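Local coordinates for uncharacterized protein MG027 (Mycoplasma genitalium, PDB 1Q8C) that is of unknown function but has the all-helical fold of NusB proteins and may, by analogy with them, take part in RNA binding or transcription antitermination, at residues 17-22 / 131-136; 23-28 / 62-67; 54-59 / 114-119; 69-74 / 105-110. All blocks are in the same frame, centred on the assembly; numbering follows the deposited sequence.

Contact 1. Residues 17-22 / 131-136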
loop_
_atom_site.group_PDB
_atom_site.type_symbol
_atom_site.label_atom_id
_atom_site.label_comp_id
_atom_site.label_asym_id
_atom_site.label_seq_id
_atom_site.Cartn_x
_atom_site.Cartn_y
_atom_site.Cartn_z
ATOM N N ARG A 17 12.020 1.722 -3.071
ATOM C CA ARG A 17 11.742 0.691 -2.067
ATOM C C ARG A 17 10.256 0.502 -1.824
ATOM O O ARG A 17 9.788 -0.609 -1.624
ATOM C CB ARG A 17 12.375 1.079 -0.747
ATOM C CG ARG A 17 13.699 1.677 -0.920
ATOM C CD ARG A 17 14.637 1.287 0.098
ATOM N NE ARG A 17 15.043 -0.068 -0.151
ATOM C CZ ARG A 17 16.262 -0.520 0.050
ATOM N NH1 ARG A 17 17.191 0.285 0.505
ATOM N NH2 ARG A 17 16.529 -1.791 -0.164
ATOM N N ARG A 18 9.530 1.608 -1.806
ATOM C CA ARG A 18 8.086 1.577 -1.770
ATOM C C ARG A 18 7.518 0.866 -3.004
ATOM O O ARG A 18 6.632 0.033 -2.878
ATOM C CB ARG A 18 7.554 3.008 -1.655
ATOM C CG ARG A 18 7.683 3.615 -0.269
ATOM C CD ARG A 18 7.056 4.997 -0.154
ATOM N NE ARG A 18 7.322 5.589 1.155
ATOM C CZ ARG A 18 8.290 6.467 1.434
ATOM N NH1 ARG A 18 9.093 6.938 0.487
ATOM N NH2 ARG A 18 8.449 6.874 2.694
ATOM N N ILE A 19 8.029 1.167 -4.192
ATOM C CA ILE A 19 7.567 0.505 -5.430
ATOM C C ILE A 19 7.732 -1.019 -5.329
ATOM O O ILE A 19 6.837 -1.774 -5.700
ATOM C CB ILE A 19 8.273 1.107 -6.684
ATOM C CG1 ILE A 19 7.760 2.537 -6.948
ATOM C CG2 ILE A 19 8.036 0.254 -7.904
ATOM C CD1 ILE A 19 8.562 3.362 -7.984
ATOM N N ALA A 20 8.857 -1.467 -4.769
ATOM C CA ALA A 20 9.099 -2.893 -4.565
ATOM C C ALA A 20 8.045 -3.570 -3.670
ATOM O O ALA A 20 7.660 -4.704 -3.914
ATOM C CB ALA A 20 10.522 -3.128 -4.008
ATOM N N VAL A 21 7.564 -2.880 -2.646
ATOM C CA VAL A 21 6.531 -3.431 -1.778
ATOM C C VAL A 21 5.195 -3.472 -2.529
ATOM O O VAL A 21 4.479 -4.482 -2.528
ATOM C CB VAL A 21 6.452 -2.611 -0.496
ATOM C CG1 VAL A 21 5.409 -3.169 0.433
ATOM C CG2 VAL A 21 7.833 -2.622 0.203
ATOM N N VAL A 22 4.873 -2.379 -3.209
ATOM C CA VAL A 22 3.646 -2.296 -3.991
ATOM C C VAL A 22 3.534 -3.438 -5.011
ATOM O O VAL A 22 2.496 -4.102 -5.130
ATOM C CB VAL A 22 3.573 -0.950 -4.724
ATOM C CG1 VAL A 22 2.475 -0.973 -5.796
ATOM C CG2 VAL A 22 3.308 0.185 -3.730
ATOM N N MET A 131 1.652 6.047 -8.511
ATOM C CA MET A 131 0.582 5.937 -9.496
ATOM C C MET A 131 1.056 6.469 -10.860
ATOM O O MET A 131 0.762 5.879 -11.892
ATOM C CB MET A 131 -0.657 6.688 -9.002
ATOM C CG MET A 131 -1.276 6.030 -7.759
ATOM S SD MET A 131 -2.206 4.519 -8.081
ATOM C CE MET A 131 -3.840 5.261 -8.522
ATOM N N ASP A 132 1.801 7.572 -10.851
ATOM C CA ASP A 132 2.393 8.120 -12.073
ATOM C C ASP A 132 3.389 7.142 -12.687
ATOM O O ASP A 132 3.458 6.994 -13.912
ATOM C CB ASP A 132 3.134 9.425 -11.774
ATOM C CG ASP A 132 2.202 10.618 -11.625
ATOM O OD1 ASP A 132 0.991 10.478 -11.899
ATOM O OD2 ASP A 132 2.623 11.736 -11.246
ATOM N N HIS A 133 4.173 6.498 -11.822
ATOM C CA HIS A 133 5.172 5.523 -12.241
ATOM C C HIS A 133 4.532 4.382 -13.020
ATOM O O HIS A 133 5.112 3.890 -13.984
ATOM C CB HIS A 133 5.949 4.983 -11.032
ATOM C CG HIS A 133 6.813 3.808 -11.351
ATOM N ND1 HIS A 133 6.317 2.525 -11.432
ATOM C CD2 HIS A 133 8.136 3.718 -11.624
ATOM C CE1 HIS A 133 7.296 1.696 -11.741
ATOM N NE2 HIS A 133 8.411 2.392 -11.857
ATOM N N TYR A 134 3.330 3.984 -12.605
ATOM C CA TYR A 134 2.581 2.910 -13.254
ATOM C C TYR A 134 1.572 3.485 -14.266
ATOM O O TYR A 134 0.641 2.796 -14.704
ATOM C CB TYR A 134 1.855 2.074 -12.194
ATOM C CG TYR A 134 2.741 1.151 -11.380
ATOM C CD1 TYR A 134 2.953 1.377 -10.023
ATOM C CD2 TYR A 134 3.332 0.024 -11.957
ATOM C CE1 TYR A 134 3.745 0.524 -9.260
ATOM C CE2 TYR A 134 4.127 -0.837 -11.202
ATOM C CZ TYR A 134 4.327 -0.576 -9.855
ATOM O OH TYR A 134 5.108 -1.407 -9.093
ATOM N N SER A 135 1.781 4.744 -14.645
ATOM C CA SER A 135 0.884 5.477 -15.530
ATOM C C SER A 135 -0.551 5.022 -15.357
ATOM O O SER A 135 -1.196 4.583 -16.309
ATOM C CB SER A 135 1.309 5.304 -16.983
ATOM O OG SER A 135 1.116 3.963 -17.402
ATOM N N GLN A 136 -1.032 5.105 -14.122
ATOM C CA GLN A 136 -2.402 4.748 -13.819
ATOM C C GLN A 136 -3.258 5.970 -14.133
ATOM O O GLN A 136 -4.235 5.881 -14.912
ATOM C CB GLN A 136 -2.532 4.295 -12.372
ATOM C CG GLN A 136 -2.137 2.822 -12.182
ATOM C CD GLN A 136 -3.289 1.865 -12.469
ATOM O OE1 GLN A 136 -4.241 1.770 -11.681
ATOM N NE2 GLN A 136 -3.208 1.160 -13.596
#
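The C-terminal end of helix 120-133 packs on the second and third turns of helix 14-28, and Ile-19 is the residue that both aromatic side chains of that end touch. Its two branches part between them. CD1 sits over one face of the His-133 ring, 3.8 Å from the centroid and 17° off the normal, a CH-pi contact displaced toward the CD2 side. CG2, anti to the backbone N (CG1 chi1 -71°), drops instead to the phenol end of Tyr-134, where it lies 3.6 Å from OH. One turn further on, Val-22 CG1 meets Tyr-134 CE1 at 4.0 Å, approaching the ring obliquely. The two aromatic groups also support each other: His-133 ND1 lies above the centre of the Tyr-134 ring, at 3.7 Å from its plane. The tyrosine thus runs between the imidazole and the valine, with its hydroxyl near Glu-23 and its ring against Leu-101 of helix 100-116. Just beyond it the backbone turns back, Ser-135 at positive phi, with Gln-136 N bonded to Met-131 O (3.0 Å) and Ser-135 N to Asp-132 O (2.9 Å). This pair of bonds is the signature of a Schellman motif closing the helix.

Contact 2. Residues 23-28 / 62-67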
loop_
_atom_site.group_PDB
_atom_site.type_symbol
_atom_site.label_atom_id
_atom_site.label_comp_id
_atom_site.label_asym_id
_atom_site.label_seq_id
_atom_site.Cartn_x
_atom_site.Cartn_y
_atom_site.Cartn_z
ATOM N N GLU A 23 4.600 -3.666 -5.759
ATOM C CA GLU A 23 4.592 -4.706 -6.781
ATOM C C GLU A 23 4.397 -6.069 -6.126
ATOM O O GLU A 23 3.666 -6.906 -6.637
ATOM C CB GLU A 23 5.876 -4.686 -7.621
ATOM C CG GLU A 23 5.669 -4.500 -9.119
ATOM C CD GLU A 23 4.356 -5.064 -9.663
ATOM O OE1 GLU A 23 4.391 -6.167 -10.271
ATOM O OE2 GLU A 23 3.286 -4.394 -9.509
ATOM N N PHE A 24 5.033 -6.258 -4.975
ATOM C CA PHE A 24 4.899 -7.499 -4.211
ATOM C C PHE A 24 3.441 -7.750 -3.775
ATOM O O PHE A 24 2.867 -8.810 -4.042
ATOM C CB PHE A 24 5.815 -7.427 -2.992
ATOM C CG PHE A 24 5.692 -8.592 -2.080
ATOM C CD1 PHE A 24 6.133 -9.842 -2.459
ATOM C CD2 PHE A 24 5.143 -8.428 -0.812
ATOM C CE1 PHE A 24 6.002 -10.933 -1.583
ATOM C CE2 PHE A 24 5.022 -9.478 0.054
ATOM C CZ PHE A 24 5.449 -10.742 -0.335
ATOM N N ILE A 25 2.862 -6.754 -3.106
ATOM C CA ILE A 25 1.500 -6.819 -2.604
ATOM C C ILE A 25 0.598 -7.129 -3.806
ATOM O O ILE A 25 -0.191 -8.065 -3.762
ATOM C CB ILE A 25 1.091 -5.478 -1.938
ATOM C CG1 ILE A 25 1.859 -5.243 -0.633
ATOM C CG2 ILE A 25 -0.398 -5.481 -1.658
ATOM C CD1 ILE A 25 1.717 -3.838 -0.072
ATOM N N PHE A 26 0.775 -6.375 -4.890
ATOM C CA PHE A 26 0.011 -6.546 -6.126
ATOM C C PHE A 26 -0.041 -7.991 -6.599
ATOM O O PHE A 26 -1.104 -8.467 -7.005
ATOM C CB PHE A 26 0.609 -5.709 -7.271
ATOM C CG PHE A 26 -0.127 -5.852 -8.571
ATOM C CD1 PHE A 26 -1.483 -5.587 -8.636
ATOM C CD2 PHE A 26 0.534 -6.242 -9.734
ATOM C CE1 PHE A 26 -2.183 -5.708 -9.833
ATOM C CE2 PHE A 26 -0.148 -6.363 -10.939
ATOM C CZ PHE A 26 -1.516 -6.093 -10.991
ATOM N N SER A 27 1.117 -8.659 -6.574
ATOM C CA SER A 27 1.253 -10.024 -7.073
ATOM C C SER A 27 0.516 -11.015 -6.196
ATOM O O SER A 27 0.150 -12.094 -6.663
ATOM C CB SER A 27 2.731 -10.431 -7.177
ATOM O OG SER A 27 3.343 -10.546 -5.887
ATOM N N LEU A 28 0.310 -10.643 -4.933
ATOM C CA LEU A 28 -0.395 -11.457 -3.952
ATOM C C LEU A 28 -1.910 -11.283 -3.998
ATOM O O LEU A 28 -2.650 -12.209 -3.634
ATOM C CB LEU A 28 0.053 -11.092 -2.525
ATOM C CG LEU A 28 1.442 -11.392 -1.939
ATOM C CD1 LEU A 28 1.554 -10.708 -0.607
ATOM C CD2 LEU A 28 1.673 -12.874 -1.726
ATOM N N LYS A 62 5.462 -6.927 6.910
ATOM C CA LYS A 62 5.061 -7.584 8.126
ATOM C C LYS A 62 3.740 -6.968 8.639
ATOM O O LYS A 62 2.829 -7.696 9.018
ATOM C CB LYS A 62 6.197 -7.506 9.170
ATOM C CG LYS A 62 5.821 -7.927 10.612
ATOM C CD LYS A 62 7.038 -8.395 11.444
ATOM C CE LYS A 62 6.640 -9.359 12.583
ATOM N NZ LYS A 62 6.154 -8.699 13.831
ATOM N N ALA A 63 3.645 -5.646 8.652
ATOM C CA ALA A 63 2.425 -4.956 9.056
ATOM C C ALA A 63 1.276 -5.318 8.101
ATOM O O ALA A 63 0.149 -5.575 8.543
ATOM C CB ALA A 63 2.665 -3.466 9.082
ATOM N N PHE A 64 1.578 -5.345 6.801
ATOM C CA PHE A 64 0.629 -5.753 5.748
ATOM C C PHE A 64 0.096 -7.183 5.980
ATOM O O PHE A 64 -1.105 -7.433 5.885
ATOM C CB PHE A 64 1.326 -5.701 4.376
ATOM C CG PHE A 64 0.616 -6.460 3.309
ATOM C CD1 PHE A 64 -0.490 -5.926 2.675
ATOM C CD2 PHE A 64 1.035 -7.714 2.948
ATOM C CE1 PHE A 64 -1.148 -6.647 1.709
ATOM C CE2 PHE A 64 0.378 -8.441 1.983
ATOM C CZ PHE A 64 -0.701 -7.913 1.363
ATOM N N SER A 65 1.021 -8.114 6.255
ATOM C CA SER A 65 0.699 -9.530 6.420
ATOM C C SER A 65 -0.227 -9.771 7.606
ATOM O O SER A 65 -1.035 -10.680 7.581
ATOM C CB SER A 65 1.964 -10.374 6.579
ATOM O OG SER A 65 2.553 -10.201 7.862
ATOM N N GLU A 66 -0.109 -8.941 8.624
ATOM C CA GLU A 66 -0.829 -9.125 9.858
ATOM C C GLU A 66 -2.146 -8.336 9.924
ATOM O O GLU A 66 -2.991 -8.602 10.785
ATOM C CB GLU A 66 0.100 -8.769 11.016
ATOM C CG GLU A 66 1.290 -9.747 11.114
ATOM C CD GLU A 66 2.322 -9.356 12.164
ATOM O OE1 GLU A 66 2.209 -8.221 12.687
ATOM O OE2 GLU A 66 3.242 -10.186 12.466
ATOM N N ASN A 67 -2.355 -7.419 8.984
ATOM C CA ASN A 67 -3.540 -6.573 9.019
ATOM C C ASN A 67 -4.340 -6.567 7.733
ATOM O O ASN A 67 -5.207 -5.730 7.563
ATOM C CB ASN A 67 -3.116 -5.152 9.380
ATOM C CG ASN A 67 -2.478 -5.077 10.752
ATOM O OD1 ASN A 67 -3.176 -5.059 11.770
ATOM N ND2 ASN A 67 -1.142 -5.064 10.789
#
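One face of the Phe-64 ring is covered by Ile-25, whose CG1 stands over the ring centre, 4.0 Å from the centroid and only 9° off the normal. This CH-pi contact is joined by the other branch of the isoleucine: CG2 reaches Phe-64 CE1 at 3.6 Å, while CD1 extends past CD1 of the ring. Leu-28 comes from one turn later on helix 14-28 and meets the ring obliquely, its CD1 lying 3.6 Å from Phe-64 CE2. The ring reaches these partners because its CG is anti to the backbone N (chi1 163°), which carries it out from helix 55-81 toward helix 14-28. Ser-111 of helix 100-116 also touches Phe-64, Ala-104 and Cys-108 of that helix touch Ile-25, and Ile-39 of helix 36-45 packs on Leu-28. Between the two segments the polar groups do not meet: Ser-27 OG bonds back to Phe-24 O (2.6 Å) and Ser-65 OG to Lys-62 O (2.8 Å), each carbonyl also accepting a backbone N-H, and Ser-65 OG also bonds Gln-40 of helix 36-45. With both serine hydroxyls satisfied in this way, the interface between the segments is purely apolar, and its cohesion rests on dispersion and on the fit of aliphatic branches to an aromatic face.

Contact 3. Residues 54-59 / 114-119. With NA (sodium ion), chain K.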
loop_
_atom_site.group_PDB
_atom_site.type_symbol
_atom_site.label_atom_id
_atom_site.label_comp_id
_atom_site.label_asym_id
_atom_site.label_seq_id
_atom_site.Cartn_x
_atom_site.Cartn_y
_atom_site.Cartn_z
ATOM N N ASN A 54 15.570 -4.497 2.270
ATOM C CA ASN A 54 16.118 -4.183 3.587
ATOM C C ASN A 54 15.081 -4.345 4.691
ATOM O O ASN A 54 13.907 -4.666 4.419
ATOM C CB ASN A 54 16.785 -2.779 3.614
ATOM C CG ASN A 54 15.792 -1.623 3.477
ATOM O OD1 ASN A 54 14.582 -1.821 3.391
ATOM N ND2 ASN A 54 16.320 -0.398 3.457
ATOM N N GLU A 55 15.511 -4.161 5.933
ATOM C CA GLU A 55 14.614 -4.325 7.072
ATOM C C GLU A 55 13.472 -3.285 7.054
ATOM O O GLU A 55 12.376 -3.600 7.468
ATOM C CB GLU A 55 15.396 -4.311 8.388
ATOM C CG GLU A 55 16.315 -5.540 8.608
ATOM C CD GLU A 55 15.559 -6.869 8.636
ATOM O OE1 GLU A 55 16.190 -7.926 8.420
ATOM O OE2 GLU A 55 14.324 -6.865 8.867
ATOM N N TRP A 56 13.711 -2.083 6.539
ATOM C CA TRP A 56 12.655 -1.065 6.452
ATOM C C TRP A 56 11.438 -1.607 5.646
ATOM O O TRP A 56 10.311 -1.516 6.080
ATOM C CB TRP A 56 13.212 0.239 5.838
ATOM C CG TRP A 56 12.257 1.405 5.874
ATOM C CD1 TRP A 56 11.991 2.210 6.940
ATOM C CD2 TRP A 56 11.423 1.887 4.796
ATOM N NE1 TRP A 56 11.051 3.153 6.598
ATOM C CE2 TRP A 56 10.686 2.980 5.293
ATOM C CE3 TRP A 56 11.223 1.502 3.460
ATOM C CZ2 TRP A 56 9.777 3.688 4.515
ATOM C CZ3 TRP A 56 10.314 2.215 2.689
ATOM C CH2 TRP A 56 9.612 3.289 3.219
ATOM N N GLN A 57 11.697 -2.199 4.488
ATOM C CA GLN A 57 10.669 -2.766 3.610
ATOM C C GLN A 57 9.987 -4.016 4.230
ATOM O O GLN A 57 8.788 -4.219 4.086
ATOM C CB GLN A 57 11.313 -3.169 2.276
ATOM C CG GLN A 57 11.733 -2.022 1.378
ATOM C CD GLN A 57 12.529 -2.485 0.188
ATOM O OE1 GLN A 57 12.096 -2.340 -0.941
ATOM N NE2 GLN A 57 13.685 -3.048 0.436
ATOM N N LYS A 58 10.788 -4.851 4.881
ATOM C CA LYS A 58 10.323 -6.065 5.549
ATOM C C LYS A 58 9.389 -5.746 6.703
ATOM O O LYS A 58 8.519 -6.559 7.043
ATOM C CB LYS A 58 11.534 -6.868 6.086
ATOM C CG LYS A 58 12.291 -7.663 4.994
ATOM C CD LYS A 58 13.713 -8.088 5.455
ATOM C CE LYS A 58 14.516 -8.704 4.312
ATOM N NZ LYS A 58 15.846 -9.305 4.726
ATOM N N LEU A 59 9.554 -4.573 7.305
ATOM C CA LEU A 59 8.664 -4.188 8.409
ATOM C C LEU A 59 7.303 -3.751 7.845
ATOM O O LEU A 59 6.281 -3.991 8.471
ATOM C CB LEU A 59 9.272 -3.077 9.262
ATOM C CG LEU A 59 9.470 -3.112 10.795
ATOM C CD1 LEU A 59 8.785 -1.893 11.439
ATOM C CD2 LEU A 59 9.084 -4.441 11.510
ATOM N N LYS A 114 1.437 2.144 9.572
ATOM C CA LYS A 114 1.389 1.221 10.701
ATOM C C LYS A 114 2.797 0.837 11.177
ATOM O O LYS A 114 3.081 0.848 12.359
ATOM C CB LYS A 114 0.614 -0.050 10.296
ATOM C CG LYS A 114 0.533 -1.133 11.378
ATOM C CD LYS A 114 -0.393 -0.716 12.496
ATOM C CE LYS A 114 -1.312 -1.843 12.920
ATOM N NZ LYS A 114 -2.613 -1.866 12.157
ATOM N N ALA A 115 3.687 0.498 10.252
ATOM C CA ALA A 115 5.023 0.011 10.628
ATOM C C ALA A 115 5.975 1.137 11.063
ATOM O O ALA A 115 6.723 1.023 12.034
ATOM C CB ALA A 115 5.617 -0.739 9.465
ATOM N N HIS A 116 5.933 2.234 10.320
ATOM C CA HIS A 116 6.916 3.297 10.444
ATOM C C HIS A 116 6.351 4.645 10.887
ATOM O O HIS A 116 7.107 5.554 11.180
ATOM C CB HIS A 116 7.623 3.445 9.119
ATOM C CG HIS A 116 8.396 2.231 8.728
ATOM N ND1 HIS A 116 9.405 1.712 9.513
ATOM C CD2 HIS A 116 8.311 1.426 7.642
ATOM C CE1 HIS A 116 9.924 0.656 8.914
ATOM N NE2 HIS A 116 9.285 0.466 7.773
ATOM N N ASN A 117 5.029 4.767 10.926
ATOM C CA ASN A 117 4.377 5.986 11.406
ATOM C C ASN A 117 4.705 7.185 10.506
ATOM O O ASN A 117 4.777 8.308 10.966
ATOM C CB ASN A 117 4.742 6.260 12.874
ATOM C CG ASN A 117 4.199 5.195 13.816
ATOM O OD1 ASN A 117 4.955 4.508 14.510
ATOM N ND2 ASN A 117 2.876 5.061 13.852
ATOM N N THR A 118 4.909 6.914 9.220
ATOM C CA THR A 118 5.203 7.956 8.260
ATOM C C THR A 118 4.053 8.958 8.271
ATOM O O THR A 118 2.917 8.541 8.401
ATOM C CB THR A 118 5.317 7.339 6.869
ATOM O OG1 THR A 118 6.362 6.368 6.864
ATOM C CG2 THR A 118 5.752 8.381 5.864
ATOM N N ASP A 119 4.321 10.258 8.121
ATOM C CA ASP A 119 3.234 11.234 8.177
ATOM C C ASP A 119 2.376 11.213 6.915
ATOM O O ASP A 119 2.825 10.846 5.838
ATOM C CB ASP A 119 3.743 12.656 8.448
ATOM C CG ASP A 119 2.676 13.561 9.111
ATOM O OD1 ASP A 119 1.507 13.126 9.292
ATOM O OD2 ASP A 119 2.927 14.728 9.488
HETATM NA NA NA K . 8.495 -9.257 6.470
HETATM O O HOH W 1 10.075 -10.545 5.060
#
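Aromatic stacking and a hydrogen bond act together between Trp-56 and His-116. The imidazole lies on the five-membered ring of the indole in an offset stack, centroids 3.7 Å apart and planes at 12°, with Trp-56 CD1 just 3.3 Å from His-116 CE1. The indole gets there with CG anti to its backbone N (chi1 -172°), beside its own carbonyl, and that carbonyl takes the bond: His-116 NE2 donates to Trp-56 O at 2.8 Å, with an N-H...O angle of 164°. The oxygen lies nearly in the imidazole plane, so stack and bond together fix the rotation of the ring. The pair ties the first turn of helix 55-81 to the C-terminal part of helix 100-116 in the NusB-like helical fold, and Arg-14 of helix 14-28 adds a cation-pi contact to the indole. Apolar packing continues along helix 55-81. Leu-59 CD1 touches Ala-115 CB at 3.9 Å and meets the imidazole obliquely, while Ala-115 CB also packs on Leu-59 O. Polar contacts within segment 54-59 define the helix start: Asn-54 is the N-cap, its OD1 accepting from Gln-57 N (3.1 Å). Lys-58 O and a water bind a sodium ion, the oxygen of Lys-58 at 2.8 Å.

Contact 4. Residues 69-74 / 105-110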
loop_
_atom_site.group_PDB
_atom_site.type_symbol
_atom_site.label_atom_id
_atom_site.label_comp_id
_atom_site.label_asym_id
_atom_site.label_seq_id
_atom_site.Cartn_x
_atom_site.Cartn_y
_atom_site.Cartn_z
ATOM N N PHE A 69 -6.785 -8.308 6.372
ATOM C CA PHE A 69 -8.235 -8.380 6.484
ATOM C C PHE A 69 -8.846 -7.029 6.886
ATOM O O PHE A 69 -9.842 -6.612 6.310
ATOM C CB PHE A 69 -8.677 -9.482 7.462
ATOM C CG PHE A 69 -10.102 -9.935 7.253
ATOM C CD1 PHE A 69 -10.385 -11.079 6.517
ATOM C CD2 PHE A 69 -11.165 -9.212 7.800
ATOM C CE1 PHE A 69 -11.699 -11.501 6.334
ATOM C CE2 PHE A 69 -12.482 -9.622 7.618
ATOM C CZ PHE A 69 -12.749 -10.772 6.888
ATOM N N SER A 70 -8.251 -6.342 7.852
ATOM C CA SER A 70 -8.789 -5.060 8.309
ATOM C C SER A 70 -8.582 -3.948 7.302
ATOM O O SER A 70 -9.476 -3.151 7.066
ATOM C CB SER A 70 -8.119 -4.628 9.601
ATOM O OG SER A 70 -8.188 -5.661 10.546
ATOM N N PHE A 71 -7.374 -3.867 6.757
ATOM C CA PHE A 71 -7.059 -2.871 5.734
ATOM C C PHE A 71 -8.027 -3.018 4.553
ATOM O O PHE A 71 -8.615 -2.048 4.104
ATOM C CB PHE A 71 -5.598 -3.026 5.257
ATOM C CG PHE A 71 -4.538 -2.600 6.276
ATOM C CD1 PHE A 71 -3.207 -2.873 6.039
ATOM C CD2 PHE A 71 -4.869 -1.920 7.438
ATOM C CE1 PHE A 71 -2.222 -2.478 6.937
ATOM C CE2 PHE A 71 -3.878 -1.522 8.335
ATOM C CZ PHE A 71 -2.557 -1.808 8.079
ATOM N N GLN A 72 -8.212 -4.239 4.073
ATOM C CA GLN A 72 -9.101 -4.489 2.943
ATOM C C GLN A 72 -10.527 -4.058 3.267
ATOM O O GLN A 72 -11.214 -3.514 2.417
ATOM C CB GLN A 72 -9.083 -5.970 2.561
ATOM C CG GLN A 72 -7.751 -6.463 1.978
ATOM C CD GLN A 72 -7.749 -6.496 0.456
ATOM O OE1 GLN A 72 -8.126 -5.513 -0.189
ATOM N NE2 GLN A 72 -7.324 -7.626 -0.121
ATOM N N LYS A 73 -10.967 -4.303 4.497
ATOM C CA LYS A 73 -12.278 -3.846 4.945
ATOM C C LYS A 73 -12.365 -2.325 4.960
ATOM O O LYS A 73 -13.274 -1.757 4.350
ATOM C CB LYS A 73 -12.602 -4.396 6.329
ATOM C CG LYS A 73 -13.892 -5.217 6.395
ATOM C CD LYS A 73 -13.845 -6.481 5.536
ATOM C CE LYS A 73 -15.055 -7.409 5.800
ATOM N NZ LYS A 73 -14.879 -8.787 5.209
ATOM N N LYS A 74 -11.437 -1.670 5.656
ATOM C CA LYS A 74 -11.413 -0.203 5.740
ATOM C C LYS A 74 -11.482 0.446 4.361
ATOM O O LYS A 74 -12.196 1.426 4.163
ATOM C CB LYS A 74 -10.165 0.283 6.472
ATOM C CG LYS A 74 -10.228 0.106 7.979
ATOM C CD LYS A 74 -8.867 0.361 8.616
ATOM C CE LYS A 74 -8.706 -0.383 9.948
ATOM N NZ LYS A 74 -7.297 -0.261 10.480
ATOM N N VAL A 105 -1.272 -0.094 -3.965
ATOM C CA VAL A 105 -0.700 1.187 -3.574
ATOM C C VAL A 105 -1.316 1.688 -2.254
ATOM O O VAL A 105 -0.597 2.156 -1.377
ATOM C CB VAL A 105 -0.920 2.267 -4.645
ATOM C CG1 VAL A 105 -0.544 3.653 -4.084
ATOM C CG2 VAL A 105 -0.136 1.943 -5.908
ATOM N N VAL A 106 -2.636 1.590 -2.111
ATOM C CA VAL A 106 -3.295 2.037 -0.882
ATOM C C VAL A 106 -2.914 1.122 0.310
ATOM O O VAL A 106 -2.657 1.601 1.396
ATOM C CB VAL A 106 -4.832 2.096 -1.014
ATOM C CG1 VAL A 106 -5.468 2.369 0.354
ATOM C CG2 VAL A 106 -5.259 3.195 -1.997
ATOM N N LEU A 107 -2.888 -0.185 0.115
ATOM C CA LEU A 107 -2.495 -1.084 1.207
ATOM C C LEU A 107 -1.057 -0.865 1.650
ATOM O O LEU A 107 -0.725 -1.115 2.805
ATOM C CB LEU A 107 -2.679 -2.537 0.794
ATOM C CG LEU A 107 -4.150 -2.927 0.704
ATOM C CD1 LEU A 107 -4.299 -4.188 -0.113
ATOM C CD2 LEU A 107 -4.717 -3.099 2.094
ATOM N N CYS A 108 -0.197 -0.402 0.750
ATOM C CA CYS A 108 1.202 -0.177 1.114
ATOM C C CYS A 108 1.294 1.014 2.056
ATOM O O CYS A 108 2.020 0.972 3.038
ATOM C CB CYS A 108 2.087 0.002 -0.131
ATOM S SG CYS A 108 3.858 0.361 0.191
ATOM N N ALA A 109 0.525 2.061 1.754
ATOM C CA ALA A 109 0.463 3.283 2.553
ATOM C C ALA A 109 -0.057 3.036 3.976
ATOM O O ALA A 109 0.457 3.608 4.953
ATOM C CB ALA A 109 -0.431 4.317 1.844
ATOM N N LEU A 110 -1.106 2.222 4.064
ATOM C CA LEU A 110 -1.659 1.766 5.336
ATOM C C LEU A 110 -0.634 0.947 6.102
ATOM O O LEU A 110 -0.485 1.096 7.309
ATOM C CB LEU A 110 -2.883 0.877 5.099
ATOM C CG LEU A 110 -4.106 1.528 4.448
ATOM C CD1 LEU A 110 -5.220 0.537 4.174
ATOM C CD2 LEU A 110 -4.612 2.588 5.364
#
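Phe-71 and Leu-110 lie against each other on facing sides of helices 55-81 and 100-116, their side chains running in opposite directions. The phenylalanine ring offers one face to Leu-110. CB of the leucine stands above the ring centre, 3.8 Å from the centroid and 7° off the normal, as a CH-pi contact. Running on in the opposite sense to the phenylalanine, the extended leucine carries its CD1 to Phe-71 CB, 3.7 Å away, so the aromatic side chain is followed from root to ring. At the far end Phe-71 CZ lies 3.6 Å from the backbone oxygen of Leu-110. Leu-107 approaches differently: it leaves its backbone across the line to helix 55-81 rather than along it, but its side chain brings CD2 within 3.3 Å of Phe-71 CB, a tight fit. Its other branch, CD1, meets the amide of Gln-72, 4.1 Å from OE1. That glutamine starts out away from helix 100-116 and returns through a bend at chi2 (-97°), crossing the leucine at about a right angle. The axes of the two short segments come within 10.4 Å, their N-to-C directions 121° apart. Ile-75 of helix 55-81 packs on both leucines, Lys-114 and Ser-111 of helix 100-116 touch Phe-71, and helix 14-28 lies against the adjoining side of helix 100-116 through Val-21, Val-22 and Ile-25 on Cys-108.

Overall arrangement
Contacts 2 and 4 are buried, their centres 9 Å apart, and both use helix 55-81, which meets helix 14-28 in the first and helix 100-116 in the second. Each sets an aliphatic carbon over a phenylalanine face, from isoleucine in contact 2 and leucine in contact 4. Contact 3 joins the same two helices as contact 4 but at the surface, where a hydrogen bond accompanies the stacking and a backbone carbonyl of segment 54-59 binds a sodium ion. Contact 1, partly buried, brings helix 120-133 against helix 14-28 and packs aliphatic branches on histidine and tyrosine instead of phenylalanine. Cys-108, in segment 105-110, touches both Val-22 of contact 1 and Ile-25 of contact 2, linking the outer packing to the core.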